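Local coordinates for protein malate oxidoreductase (Thermotoga maritima, PDB 1VL6) that probably catalyses the NAD-dependent oxidative decarboxylation of malate to pyruvate and carbon dioxide, as malic enzymes do, at residues A[207-212]-A[245-250]. Numbering follows the deposited sequence.
Sequences IVKFLL and ARITNP
L212 and I247 meet methyl to methyl, L212 CD1 lying 3.6 Å from I247 CD1, and the two side chains pass each other at a slant. The same leucine methyl also rests near the ethyl arm of the isoleucine, with I247 CG1 at 3.9 Å, and near its backbone, with I247 O at 3.6 Å. L212 thus fits against both the branch and the carbonyl of one residue. One turn back along the helix, V208 completes the apolar patch: its CG1, anti to the backbone N (chi1 171°), approaches T248 CG2 to 3.7 Å, the two side chains crossing at about a right angle. This end is the buried one, since V208 and T248 are both enclosed. V208 and L212 also touch V219 of strand 218-223. T248 turns its methyl to the valine and its hydroxyl back to the preceding helical turn, where OG1 is hydrogen-bonded to I244 O of helix 239-246. The setting is the NAD-binding domain, in which strand 194-198, helix 202-214 and strand 218-223 form a beta-alpha-beta crossover of Rossmann type, consistent with a GxGxxG-type turn leading into the helix. Other sides of helix 202-214 pack on helix 166-186 through I207, F210 and L211, while segment 245-250 lies against the face described here. Packing thins toward solvent at K209, whose CG stays 4.4 Å from I247 CD1, and I247 is itself largely exposed. The lysine runs out in an extended chain past the isoleucine, and its NZ is hydrogen-bonded to Y205 OH within its own helix and forms a salt bridge with E243 of helix 239-246, which links the two helices at this looser edge. No hydrogen bond joins segments 207-212 and 245-250 directly.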
loop_
_atom_site.group_PDB
_atom_site.type_symbol
_atom_site.label_atom_id
_atom_site.label_comp_id
_atom_site.label_asym_id
_atom_site.label_seq_id
_atom_site.Cartn_x
_atom_site.Cartn_y
_atom_site.Cartn_z
ATOM N N ILE A 207 -1.444 12.210 -36.452
ATOM C CA ILE A 207 -0.401 13.243 -36.561
ATOM C C ILE A 207 -0.727 14.161 -37.742
ATOM O O ILE A 207 -0.651 15.394 -37.648
ATOM C CB ILE A 207 0.991 12.614 -36.749
ATOM C CG1 ILE A 207 1.484 12.016 -35.424
ATOM C CG2 ILE A 207 1.973 13.646 -37.234
ATOM C CD1 ILE A 207 2.519 10.899 -35.601
ATOM N N VAL A 208 -1.121 13.568 -38.857
ATOM C CA VAL A 208 -1.479 14.383 -40.016
ATOM C C VAL A 208 -2.589 15.357 -39.653
ATOM O O VAL A 208 -2.499 16.543 -39.926
ATOM C CB VAL A 208 -1.934 13.494 -41.166
ATOM C CG1 VAL A 208 -2.541 14.339 -42.328
ATOM C CG2 VAL A 208 -0.778 12.639 -41.637
ATOM N N LYS A 209 -3.644 14.852 -39.043
ATOM C CA LYS A 209 -4.785 15.698 -38.705
ATOM C C LYS A 209 -4.455 16.800 -37.671
ATOM O O LYS A 209 -4.959 17.899 -37.771
ATOM C CB LYS A 209 -5.956 14.830 -38.203
ATOM C CG LYS A 209 -6.709 14.150 -39.314
ATOM C CD LYS A 209 -7.860 13.372 -38.769
ATOM C CE LYS A 209 -8.751 12.829 -39.862
ATOM N NZ LYS A 209 -9.864 12.138 -39.195
ATOM N N PHE A 210 -3.626 16.501 -36.679
ATOM C CA PHE A 210 -3.211 17.529 -35.723
ATOM C C PHE A 210 -2.403 18.592 -36.398
ATOM O O PHE A 210 -2.620 19.762 -36.107
ATOM C CB PHE A 210 -2.371 16.965 -34.562
ATOM C CG PHE A 210 -3.172 16.501 -33.385
ATOM C CD1 PHE A 210 -3.993 15.395 -33.476
ATOM C CD2 PHE A 210 -3.103 17.165 -32.183
ATOM C CE1 PHE A 210 -4.729 14.968 -32.396
ATOM C CE2 PHE A 210 -3.816 16.728 -31.114
ATOM C CZ PHE A 210 -4.635 15.632 -31.218
ATOM N N LEU A 211 -1.455 18.206 -37.260
ATOM C CA LEU A 211 -0.645 19.219 -37.949
ATOM C C LEU A 211 -1.536 20.133 -38.779
ATOM O O LEU A 211 -1.346 21.359 -38.796
ATOM C CB LEU A 211 0.441 18.598 -38.821
ATOM C CG LEU A 211 1.515 17.798 -38.075
ATOM C CD1 LEU A 211 2.379 17.004 -39.058
ATOM C CD2 LEU A 211 2.367 18.685 -37.221
ATOM N N LEU A 212 -2.526 19.552 -39.444
ATOM C CA LEU A 212 -3.425 20.393 -40.224
ATOM C C LEU A 212 -4.190 21.326 -39.322
ATOM O O LEU A 212 -4.204 22.473 -39.589
ATOM C CB LEU A 212 -4.364 19.592 -41.102
ATOM C CG LEU A 212 -3.677 18.761 -42.207
ATOM C CD1 LEU A 212 -4.612 17.653 -42.752
ATOM C CD2 LEU A 212 -3.104 19.597 -43.355
ATOM N N ALA A 245 -5.252 11.305 -48.127
ATOM C CA ALA A 245 -4.818 11.807 -49.421
ATOM C C ALA A 245 -5.647 13.039 -49.802
ATOM O O ALA A 245 -5.172 13.941 -50.492
ATOM C CB ALA A 245 -4.959 10.733 -50.499
ATOM N N ARG A 246 -6.904 13.058 -49.389
ATOM C CA ARG A 246 -7.780 14.154 -49.789
ATOM C C ARG A 246 -7.545 15.459 -49.044
ATOM O O ARG A 246 -7.927 16.509 -49.512
ATOM C CB ARG A 246 -9.220 13.756 -49.626
ATOM C CG ARG A 246 -9.615 12.820 -50.692
ATOM C CD ARG A 246 -10.797 12.010 -50.327
ATOM N NE ARG A 246 -11.402 11.521 -51.547
ATOM C CZ ARG A 246 -12.140 10.448 -51.615
ATOM N NH1 ARG A 246 -12.386 9.737 -50.529
ATOM N NH2 ARG A 246 -12.637 10.085 -52.777
ATOM N N ILE A 247 -6.905 15.399 -47.888
ATOM C CA ILE A 247 -6.649 16.620 -47.154
ATOM C C ILE A 247 -5.180 16.932 -47.117
ATOM O O ILE A 247 -4.772 17.772 -46.330
ATOM C CB ILE A 247 -7.199 16.545 -45.704
ATOM C CG1 ILE A 247 -6.673 15.276 -44.987
ATOM C CG2 ILE A 247 -8.716 16.651 -45.731
ATOM C CD1 ILE A 247 -7.052 15.170 -43.535
ATOM N N THR A 248 -4.389 16.304 -47.986
ATOM C CA THR A 248 -2.912 16.485 -47.948
ATOM C C THR A 248 -2.351 16.763 -49.312
ATOM O O THR A 248 -3.065 16.826 -50.273
ATOM C CB THR A 248 -2.177 15.273 -47.374
ATOM O OG1 THR A 248 -2.700 14.088 -47.957
ATOM C CG2 THR A 248 -2.417 15.161 -45.884
ATOM N N ASN A 249 -1.055 16.969 -49.359
ATOM C CA ASN A 249 -0.308 17.070 -50.595
ATOM C C ASN A 249 -0.844 18.093 -51.583
ATOM O O ASN A 249 -1.242 17.749 -52.705
ATOM C CB ASN A 249 -0.219 15.697 -51.200
ATOM C CG ASN A 249 0.762 15.635 -52.302
ATOM O OD1 ASN A 249 1.654 16.499 -52.429
ATOM N ND2 ASN A 249 0.635 14.610 -53.116
ATOM N N PRO A 250 -0.849 19.354 -51.175
ATOM C CA PRO A 250 -1.361 20.449 -52.016
ATOM C C PRO A 250 -0.667 20.613 -53.361
ATOM O O PRO A 250 -1.359 20.899 -54.359
ATOM C CB PRO A 250 -1.146 21.700 -51.164
ATOM C CG PRO A 250 -0.247 21.277 -50.026
ATOM C CD PRO A 250 -0.421 19.829 -49.856
#